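PDB 3EUA: putative fructose-aminoacid-6-phosphate deglycase from Bacillus subtilis, which converts a range of fructosamine 6-phosphates to glucose 6-phosphate and a free amino acid. Local coordinates for residues F29-G34 and N62-R67; D57-S60 and Q66-P69; E254-E259 and V275-S280; Y281-I286 and Y293-V298. One frame throughout, in Å; residues are numbered along the deposited sequence.

Interaction 1: residues F29-G34 and N62-R67; sequences FFVACG and NEFIQR
In the first SIS domain, helix 61-67 packs on the parallel sheet through Phe64, whose ring lies against Phe29 and Val31 of strand 27-32. Val31 meets the ring from above: its CG2 sits over the centre of one face, 3.7 Å from the ring centroid and only 13° off the normal, a CH-pi contact. The second methyl, CG1, lies 3.8 Å from Phe64 CB, so the two branches straddle the root and the face of the ring. Phe64 holds CG anti to its own nitrogen (chi1 170°), which directs the ring from the helix to the strand. At the rim of the same ring, near its plane, Phe29 CD1 comes within 3.8 Å of Phe64 CE1. The two aromatic planes are inclined at 56° with centroids 5.6 Å apart, an oblique pair. Leu72, Ala93 of helix 88-99 and Tyr59 also touch Phe64. With an alanine in place of Phe64, Val31 CG2 would probably be left without the face it rests on and a gap opened between helix and strand. Within the helix, Arg67 grips Glu63, one turn before it, side-on, NE and NH2 both donating to OE2 (Arg67 NE to Glu63 OE2 2.8 Å). The other carboxylate oxygen, Glu63 OE1, is bonded by His228 and Gly202 of the second subunit, so the helix has an apolar side on the sheet and a polar one at the interface. Such helix-on-strand packing is typical of the three-layer alpha-beta-alpha sandwich of SIS domains.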
# COMPACT_ATOMS: atom_id res chain seq x y z
N PHE A 29 4.29 -8.26 -12.60
CA PHE A 29 3.61 -7.01 -12.25
C PHE A 29 2.12 -7.29 -12.17
O PHE A 29 1.57 -7.82 -13.09
CB PHE A 29 3.86 -5.90 -13.30
CG PHE A 29 5.29 -5.41 -13.34
CD1 PHE A 29 5.72 -4.39 -12.51
CD2 PHE A 29 6.21 -5.98 -14.19
CE1 PHE A 29 7.05 -3.95 -12.52
CE2 PHE A 29 7.53 -5.53 -14.21
CZ PHE A 29 7.94 -4.50 -13.39
N PHE A 30 1.50 -7.00 -11.02
CA PHE A 30 0.07 -7.13 -10.79
C PHE A 30 -0.55 -5.74 -11.03
O PHE A 30 -0.35 -4.83 -10.24
CB PHE A 30 -0.19 -7.58 -9.38
CG PHE A 30 0.34 -8.94 -9.10
CD1 PHE A 30 -0.34 -10.07 -9.59
CD2 PHE A 30 1.50 -9.11 -8.34
CE1 PHE A 30 0.13 -11.35 -9.31
CE2 PHE A 30 1.99 -10.36 -8.08
CZ PHE A 30 1.29 -11.49 -8.56
N VAL A 31 -1.27 -5.58 -12.12
CA VAL A 31 -1.77 -4.26 -12.52
C VAL A 31 -3.27 -4.21 -12.78
O VAL A 31 -3.81 -4.88 -13.67
CB VAL A 31 -1.03 -3.80 -13.81
CG1 VAL A 31 -1.38 -2.38 -14.17
CG2 VAL A 31 0.50 -3.91 -13.64
N ALA A 32 -3.95 -3.36 -12.03
CA ALA A 32 -5.40 -3.21 -12.17
C ALA A 32 -5.81 -1.97 -11.40
O ALA A 32 -4.95 -1.29 -10.85
CB ALA A 32 -6.11 -4.45 -11.62
N CYS A 33 -7.12 -1.72 -11.33
CA CYS A 33 -7.65 -0.61 -10.58
C CYS A 33 -8.70 -1.00 -9.54
O CYS A 33 -9.51 -1.90 -9.77
CB CYS A 33 -8.31 0.43 -11.50
SG CYS A 33 -7.18 1.18 -12.69
N GLY A 34 -8.67 -0.30 -8.42
CA GLY A 34 -9.62 -0.47 -7.33
C GLY A 34 -9.84 -1.90 -6.88
O GLY A 34 -8.89 -2.57 -6.49
N ASN A 62 -2.82 3.26 -13.52
CA ASN A 62 -2.27 4.51 -14.02
C ASN A 62 -0.95 4.82 -13.30
O ASN A 62 -0.06 5.43 -13.89
CB ASN A 62 -3.30 5.65 -13.89
CG ASN A 62 -3.40 6.46 -15.16
OD1 ASN A 62 -2.78 6.10 -16.16
ND2 ASN A 62 -4.22 7.52 -15.15
N GLU A 63 -0.82 4.37 -12.05
CA GLU A 63 0.44 4.49 -11.32
C GLU A 63 1.50 3.66 -12.06
O GLU A 63 2.58 4.11 -12.26
CB GLU A 63 0.29 4.00 -9.88
CG GLU A 63 1.58 4.02 -9.05
CD GLU A 63 2.09 5.42 -8.67
OE1 GLU A 63 1.27 6.31 -8.32
OE2 GLU A 63 3.34 5.62 -8.65
N PHE A 64 1.16 2.44 -12.46
CA PHE A 64 2.09 1.57 -13.23
C PHE A 64 2.64 2.24 -14.47
O PHE A 64 3.84 2.24 -14.72
CB PHE A 64 1.34 0.26 -13.59
CG PHE A 64 2.06 -0.63 -14.57
CD1 PHE A 64 3.15 -1.40 -14.17
CD2 PHE A 64 1.59 -0.77 -15.88
CE1 PHE A 64 3.79 -2.23 -15.04
CE2 PHE A 64 2.21 -1.64 -16.76
CZ PHE A 64 3.31 -2.37 -16.33
N ILE A 65 1.76 2.83 -15.26
CA ILE A 65 2.15 3.48 -16.51
C ILE A 65 3.07 4.67 -16.27
O ILE A 65 4.12 4.80 -16.91
CB ILE A 65 0.92 3.99 -17.28
CG1 ILE A 65 0.04 2.81 -17.75
CG2 ILE A 65 1.35 4.89 -18.47
CD1 ILE A 65 -1.42 3.22 -18.09
N GLN A 66 2.66 5.54 -15.34
CA GLN A 66 3.41 6.76 -15.05
C GLN A 66 4.70 6.52 -14.31
O GLN A 66 5.70 7.17 -14.61
CB GLN A 66 2.54 7.81 -14.30
CG GLN A 66 1.33 8.37 -15.13
CD GLN A 66 1.72 8.86 -16.51
OE1 GLN A 66 1.24 8.34 -17.53
NE2 GLN A 66 2.66 9.80 -16.56
N ARG A 67 4.68 5.62 -13.33
CA ARG A 67 5.90 5.28 -12.59
C ARG A 67 6.89 4.61 -13.56
O ARG A 67 8.11 4.75 -13.40
CB ARG A 67 5.58 4.39 -11.41
CG ARG A 67 6.78 4.02 -10.50
CD ARG A 67 6.31 3.09 -9.42
NE ARG A 67 5.44 3.74 -8.43
CZ ARG A 67 5.67 3.79 -7.12
NH1 ARG A 67 6.69 3.13 -6.55
NH2 ARG A 67 4.80 4.42 -6.33

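Interaction 2: residues D57-S60 and Q66-P69; sequences DLYS and QRNP
The Tyr59 ring and the Arg67 guanidinium lie near each other with their planes 39° apart, neither parallel nor perpendicular. Tyr59 CE1 stands over one face of the guanidinium, 3.7 Å from Arg67 NE, while the arginine reaches the tyrosine ring obliquely. The nearest approach is made by the aliphatic part of the chain, Arg67 CD to Tyr59 CE1 at 3.6 Å. A bend at chi3 (-70°) turns the arginine's end along the ring after an extended start from the helix. On the same side of the ring, Pro69 CG comes obliquely to Tyr59 CE2 at 4.0 Å, the two side chains sliding past each other in opposite directions. Tyr59 thus touches both the last turn of helix 61-67 and the loop that follows it, where Asn68 leaves helical geometry with positive phi. Helix 61-67, which follows strand 55-60 directly, thereby folds back over it; the strand is outermost within this chain in the parallel sheet of the first SIS domain. Phe29 of the neighbouring strand touches both Tyr59 and Pro69. The polar ends point into the interface with the second subunit: Tyr59 OH is hydrogen-bonded to Asp48 of that subunit, which also pairs with Arg67 NH1, while Arg67 NE keeps its salt bridge to Glu63.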
# COMPACT_ATOMS: atom_id res chain seq x y z
N ASP A 57 5.75 -6.97 -8.11
CA ASP A 57 5.32 -5.63 -7.75
C ASP A 57 3.82 -5.50 -8.08
O ASP A 57 3.28 -6.23 -8.91
CB ASP A 57 6.14 -4.53 -8.43
CG ASP A 57 7.50 -4.31 -7.79
OD1 ASP A 57 7.56 -3.90 -6.62
OD2 ASP A 57 8.53 -4.47 -8.48
N LEU A 58 3.15 -4.60 -7.38
CA LEU A 58 1.73 -4.37 -7.55
C LEU A 58 1.46 -2.91 -7.62
O LEU A 58 1.92 -2.16 -6.77
CB LEU A 58 0.99 -4.97 -6.37
CG LEU A 58 -0.55 -4.99 -6.35
CD1 LEU A 58 -1.04 -6.17 -5.58
CD2 LEU A 58 -1.17 -3.74 -5.76
N TYR A 59 0.70 -2.49 -8.63
CA TYR A 59 0.37 -1.06 -8.78
C TYR A 59 -1.00 -0.88 -9.33
O TYR A 59 -1.52 -1.76 -10.02
CB TYR A 59 1.29 -0.35 -9.79
CG TYR A 59 2.77 -0.50 -9.53
CD1 TYR A 59 3.40 0.24 -8.54
CD2 TYR A 59 3.54 -1.39 -10.29
CE1 TYR A 59 4.76 0.07 -8.29
CE2 TYR A 59 4.91 -1.53 -10.06
CZ TYR A 59 5.51 -0.81 -9.05
OH TYR A 59 6.87 -0.98 -8.79
N SER A 60 -1.58 0.27 -9.03
CA SER A 60 -2.83 0.69 -9.62
C SER A 60 -2.42 0.95 -11.09
O SER A 60 -1.27 1.33 -11.32
CB SER A 60 -3.36 1.95 -8.95
OG SER A 60 -4.63 2.31 -9.48
N GLN A 66 2.66 5.54 -15.34
CA GLN A 66 3.41 6.76 -15.05
C GLN A 66 4.70 6.52 -14.31
O GLN A 66 5.70 7.17 -14.61
CB GLN A 66 2.54 7.81 -14.30
CG GLN A 66 1.33 8.37 -15.13
CD GLN A 66 1.72 8.86 -16.51
OE1 GLN A 66 1.24 8.34 -17.53
NE2 GLN A 66 2.66 9.80 -16.56
N ARG A 67 4.68 5.62 -13.33
CA ARG A 67 5.90 5.28 -12.59
C ARG A 67 6.89 4.61 -13.56
O ARG A 67 8.11 4.75 -13.40
CB ARG A 67 5.58 4.39 -11.41
CG ARG A 67 6.78 4.02 -10.50
CD ARG A 67 6.31 3.09 -9.42
NE ARG A 67 5.44 3.74 -8.43
CZ ARG A 67 5.67 3.79 -7.12
NH1 ARG A 67 6.69 3.13 -6.55
NH2 ARG A 67 4.80 4.42 -6.33
N ASN A 68 6.36 3.90 -14.56
CA ASN A 68 7.15 3.29 -15.64
C ASN A 68 8.38 2.55 -15.10
O ASN A 68 9.52 2.99 -15.32
CB ASN A 68 7.51 4.43 -16.60
CG ASN A 68 8.24 3.97 -17.83
OD1 ASN A 68 8.05 2.86 -18.30
ND2 ASN A 68 9.10 4.83 -18.36
N PRO A 69 8.17 1.44 -14.37
CA PRO A 69 9.29 0.73 -13.76
C PRO A 69 10.36 0.41 -14.76
O PRO A 69 10.06 -0.17 -15.80
CB PRO A 69 8.65 -0.54 -13.22
CG PRO A 69 7.23 -0.18 -13.00
CD PRO A 69 6.88 0.77 -14.08

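Interaction 3: residues E254-E259 and V275-S280; sequences ETRPLE and VLDAAS
Arg256 grips Asp277 end-on, NH1 donating to OD1 at 2.8 Å and NH2 to OD2 at 3.1 Å. Both bonds are fairly straight (162° and 164°) and both oxygens are met on their syn sides, close to the guanidinium plane, although the carboxylate is turned 31° from it. The arginine reaches this far because its chain is extended from CG to NE, with CG anti to the backbone nitrogen. Asp277 OD1 has a second donor: Ala279 N bonds to it at 2.8 Å from above the carboxylate plane, on the face opposite Arg256 NH1, forming an Asx turn. The salt bridge spans a beta-alpha-beta unit of the second SIS domain, linking helix 256-269 to the end of strand 273-277, the outermost strand on that side within this chain. A leucine in place of Asp277 is likely to leave the guanidinium without this charged mate and Ala279 N without its side-chain acceptor. Glu260 pairs with Arg256 NE, and Gly251 O accepts from NH1, so the arginine has other holds. Farther out, Ala279 CB packs obliquely against the guanidinium, 3.8 Å from Arg256 NH2. Leu250 of the adjacent strand 246-250 touches the side chains of both Arg256 and Asp277.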
# COMPACT_ATOMS: atom_id res chain seq x y z
N GLU A 254 0.85 -16.45 7.86
CA GLU A 254 1.91 -16.23 8.80
C GLU A 254 1.78 -14.94 9.61
O GLU A 254 2.39 -14.84 10.64
CB GLU A 254 3.28 -16.20 8.08
CG GLU A 254 3.78 -17.50 7.42
CD GLU A 254 3.06 -17.92 6.15
OE1 GLU A 254 2.14 -17.20 5.71
OE2 GLU A 254 3.43 -18.97 5.59
N THR A 255 0.99 -13.98 9.12
CA THR A 255 0.83 -12.69 9.76
C THR A 255 -0.34 -12.63 10.73
O THR A 255 -0.57 -11.58 11.33
CB THR A 255 0.69 -11.54 8.71
OG1 THR A 255 -0.63 -11.51 8.14
CG2 THR A 255 1.73 -11.70 7.60
N ARG A 256 -1.06 -13.73 10.92
CA ARG A 256 -2.16 -13.75 11.86
C ARG A 256 -1.79 -13.16 13.26
O ARG A 256 -2.63 -12.49 13.87
CB ARG A 256 -2.68 -15.16 12.02
CG ARG A 256 -3.84 -15.28 12.98
CD ARG A 256 -4.16 -16.70 13.19
NE ARG A 256 -5.17 -16.84 14.22
CZ ARG A 256 -6.47 -16.73 14.03
NH1 ARG A 256 -7.00 -16.51 12.82
NH2 ARG A 256 -7.27 -16.90 15.07
N PRO A 257 -0.56 -13.42 13.79
CA PRO A 257 -0.24 -12.77 15.07
C PRO A 257 -0.43 -11.24 15.08
O PRO A 257 -0.76 -10.68 16.13
CB PRO A 257 1.24 -13.10 15.26
CG PRO A 257 1.41 -14.42 14.52
CD PRO A 257 0.56 -14.28 13.32
N LEU A 258 -0.20 -10.58 13.94
CA LEU A 258 -0.41 -9.13 13.84
C LEU A 258 -1.88 -8.81 14.08
O LEU A 258 -2.19 -7.88 14.81
CB LEU A 258 -0.01 -8.56 12.47
CG LEU A 258 1.48 -8.38 12.11
CD1 LEU A 258 2.30 -9.66 12.31
CD2 LEU A 258 1.62 -7.77 10.67
N GLU A 259 -2.76 -9.62 13.48
CA GLU A 259 -4.21 -9.47 13.56
C GLU A 259 -4.69 -9.76 15.00
O GLU A 259 -5.50 -9.04 15.57
CB GLU A 259 -4.85 -10.39 12.50
CG GLU A 259 -4.44 -9.97 11.05
CD GLU A 259 -4.83 -10.93 9.92
OE1 GLU A 259 -4.73 -12.19 10.09
OE2 GLU A 259 -5.18 -10.40 8.82
N VAL A 275 -15.89 -8.79 14.08
CA VAL A 275 -14.73 -9.65 13.88
C VAL A 275 -15.02 -10.87 13.00
O VAL A 275 -15.95 -11.62 13.25
CB VAL A 275 -14.19 -10.18 15.25
CG1 VAL A 275 -12.93 -11.00 15.07
CG2 VAL A 275 -13.96 -9.01 16.23
N LEU A 276 -14.23 -11.04 11.95
CA LEU A 276 -14.37 -12.21 11.07
C LEU A 276 -13.09 -12.97 11.21
O LEU A 276 -12.02 -12.49 10.79
CB LEU A 276 -14.57 -11.84 9.59
CG LEU A 276 -15.95 -11.34 9.19
CD1 LEU A 276 -16.20 -9.95 9.75
CD2 LEU A 276 -16.02 -11.39 7.67
N ASP A 277 -13.16 -14.15 11.82
CA ASP A 277 -11.97 -14.96 12.05
C ASP A 277 -12.06 -16.23 11.22
O ASP A 277 -12.94 -17.07 11.45
CB ASP A 277 -11.85 -15.29 13.55
CG ASP A 277 -10.56 -16.08 13.91
OD1 ASP A 277 -9.81 -16.56 13.02
OD2 ASP A 277 -10.29 -16.23 15.12
N ALA A 278 -11.15 -16.36 10.25
CA ALA A 278 -11.09 -17.50 9.36
C ALA A 278 -10.90 -18.83 10.11
O ALA A 278 -11.26 -19.89 9.62
CB ALA A 278 -9.97 -17.31 8.36
N ALA A 279 -10.31 -18.76 11.28
CA ALA A 279 -10.12 -19.96 12.09
C ALA A 279 -11.46 -20.56 12.53
O ALA A 279 -11.51 -21.75 12.85
CB ALA A 279 -9.22 -19.66 13.27
N SER A 280 -12.54 -19.77 12.51
CA SER A 280 -13.88 -20.25 12.88
C SER A 280 -14.56 -20.98 11.72
O SER A 280 -15.62 -21.55 11.93
CB SER A 280 -14.74 -19.09 13.40
OG SER A 280 -15.04 -18.17 12.37

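Interaction 4: residues Y281-I286 and Y293-V298; sequences YDFTAI and YLAPLV
With CG anti to the carbonyl carbon (chi1 -73°), Phe283 sends its ring from the loop to helix 288-313, where Val298 comes to meet it from the opposite direction. Val298 has CG1 anti to its own nitrogen (chi1 -174°), and the branching divides its methyls between two aromatic partners. CG2 reaches Phe283 CZ at 3.6 Å, while CG1 lies 3.6 Å from Tyr281 CD2; both rings are approached obliquely. One turn earlier on the helix the small side chain of Ala295 lets the Phe283 ring come close to the backbone, CZ to Ala295 CA being 3.8 Å. Nearer the helix's N-terminal side, Ile286 CG2 is pressed against Leu294 CD1 at 3.5 Å, tighter than ordinary van der Waals contact. The loop is shaped by its own bonds: Asp282 OD1 accepts from Thr284 N at 3.0 Å in an Asx turn, and Phe283 to Ile286 form a type I beta turn. The buried hydroxyl of Tyr281 is satisfied by Glu179 of helix 158-190, and Lys291 bonds the carbonyl oxygens of Phe283 and Ile286. Tyr281, Phe283 and Ile286 thus fasten a strand-to-helix connection onto the helix it leads into, as in the alpha/beta fold of SIS domains.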
# COMPACT_ATOMS: atom_id res chain seq x y z
N TYR A 281 -13.98 -20.96 10.52
CA TYR A 281 -14.53 -21.65 9.37
C TYR A 281 -13.90 -23.02 9.23
O TYR A 281 -12.93 -23.34 9.92
CB TYR A 281 -14.36 -20.80 8.08
CG TYR A 281 -14.83 -19.36 8.24
CD1 TYR A 281 -15.99 -19.05 8.95
CD2 TYR A 281 -14.14 -18.32 7.64
CE1 TYR A 281 -16.42 -17.74 9.10
CE2 TYR A 281 -14.58 -16.98 7.78
CZ TYR A 281 -15.71 -16.70 8.51
OH TYR A 281 -16.13 -15.41 8.64
N ASP A 282 -14.45 -23.84 8.34
CA ASP A 282 -13.99 -25.22 8.15
C ASP A 282 -13.01 -25.39 6.99
O ASP A 282 -13.42 -25.48 5.84
CB ASP A 282 -15.22 -26.10 7.93
CG ASP A 282 -14.90 -27.56 7.76
OD1 ASP A 282 -13.70 -27.92 7.79
OD2 ASP A 282 -15.86 -28.36 7.59
N PHE A 283 -11.72 -25.44 7.31
CA PHE A 283 -10.66 -25.65 6.33
C PHE A 283 -10.08 -27.04 6.43
O PHE A 283 -8.97 -27.29 5.98
CB PHE A 283 -9.55 -24.60 6.54
CG PHE A 283 -9.93 -23.19 6.08
CD1 PHE A 283 -10.65 -22.35 6.91
CD2 PHE A 283 -9.53 -22.73 4.85
CE1 PHE A 283 -10.99 -21.07 6.49
CE2 PHE A 283 -9.87 -21.47 4.42
CZ PHE A 283 -10.60 -20.64 5.23
N THR A 284 -10.84 -27.98 6.99
CA THR A 284 -10.37 -29.35 7.19
C THR A 284 -10.06 -30.11 5.89
O THR A 284 -9.25 -31.05 5.92
CB THR A 284 -11.40 -30.16 8.09
OG1 THR A 284 -12.65 -30.32 7.42
CG2 THR A 284 -11.66 -29.45 9.43
N ALA A 285 -10.69 -29.73 4.77
CA ALA A 285 -10.44 -30.35 3.47
C ALA A 285 -9.38 -29.58 2.65
O ALA A 285 -9.11 -29.92 1.51
CB ALA A 285 -11.74 -30.47 2.69
N ILE A 286 -8.82 -28.53 3.24
CA ILE A 286 -7.80 -27.73 2.57
C ILE A 286 -6.45 -28.09 3.15
O ILE A 286 -6.33 -28.20 4.38
CB ILE A 286 -8.06 -26.22 2.77
CG1 ILE A 286 -9.52 -25.84 2.45
CG2 ILE A 286 -7.05 -25.41 1.93
CD1 ILE A 286 -9.90 -26.06 1.03
N TYR A 293 -3.20 -19.01 2.17
CA TYR A 293 -3.39 -18.33 0.90
C TYR A 293 -4.85 -18.30 0.49
O TYR A 293 -5.26 -17.37 -0.22
CB TYR A 293 -2.57 -19.00 -0.21
CG TYR A 293 -1.07 -19.17 0.07
CD1 TYR A 293 -0.33 -18.15 0.66
CD2 TYR A 293 -0.37 -20.28 -0.40
CE1 TYR A 293 1.02 -18.28 0.88
CE2 TYR A 293 1.02 -20.42 -0.17
CZ TYR A 293 1.70 -19.39 0.46
OH TYR A 293 3.05 -19.41 0.70
N LEU A 294 -5.64 -19.27 0.95
CA LEU A 294 -7.07 -19.37 0.58
C LEU A 294 -8.05 -18.68 1.54
O LEU A 294 -9.15 -18.29 1.13
CB LEU A 294 -7.47 -20.85 0.43
CG LEU A 294 -6.77 -21.58 -0.73
CD1 LEU A 294 -6.96 -23.11 -0.64
CD2 LEU A 294 -7.20 -21.03 -2.12
N ALA A 295 -7.65 -18.50 2.78
CA ALA A 295 -8.54 -17.86 3.78
C ALA A 295 -9.07 -16.50 3.34
O ALA A 295 -10.24 -16.20 3.63
CB ALA A 295 -7.87 -17.72 5.13
N PRO A 296 -8.22 -15.67 2.69
CA PRO A 296 -8.78 -14.36 2.28
C PRO A 296 -9.99 -14.43 1.34
O PRO A 296 -10.86 -13.52 1.34
CB PRO A 296 -7.62 -13.66 1.57
CG PRO A 296 -6.42 -14.49 1.70
CD PRO A 296 -6.79 -15.80 2.35
N LEU A 297 -10.02 -15.46 0.49
CA LEU A 297 -11.16 -15.67 -0.44
C LEU A 297 -12.43 -15.93 0.35
O LEU A 297 -13.50 -15.38 0.03
CB LEU A 297 -10.94 -16.82 -1.40
CG LEU A 297 -9.97 -16.56 -2.53
CD1 LEU A 297 -8.61 -15.99 -2.07
CD2 LEU A 297 -9.77 -17.85 -3.29
N VAL A 298 -12.32 -16.72 1.39
CA VAL A 298 -13.47 -17.01 2.24
C VAL A 298 -13.93 -15.77 3.01
O VAL A 298 -15.11 -15.49 3.10
CB VAL A 298 -13.14 -18.10 3.26
CG1 VAL A 298 -14.41 -18.46 4.01
CG2 VAL A 298 -12.58 -19.35 2.55

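Interactions 1 and 2 share helix 61-67, set against adjacent strands, 27-32 and 55-60, of the first SIS domain; their centres are 5 Å apart. Interactions 3 and 4, with centres 12 Å apart, belong to the second SIS domain and follow strand 273-277 through its loop to helix 288-313; Ala278 O packs on Phe283 CE1 where they touch. About 29 to 31 Å separates the centres of contacts in different domains. Interactions 1, 2 and 4 are buried and join through apolar and aromatic groups, with the arginine of interaction 2 adding its aliphatic chain and a guanidinium face. Interaction 3, at the surface, relies on a salt bridge. The second subunit touches interactions 1, 2 and 3 but not 4.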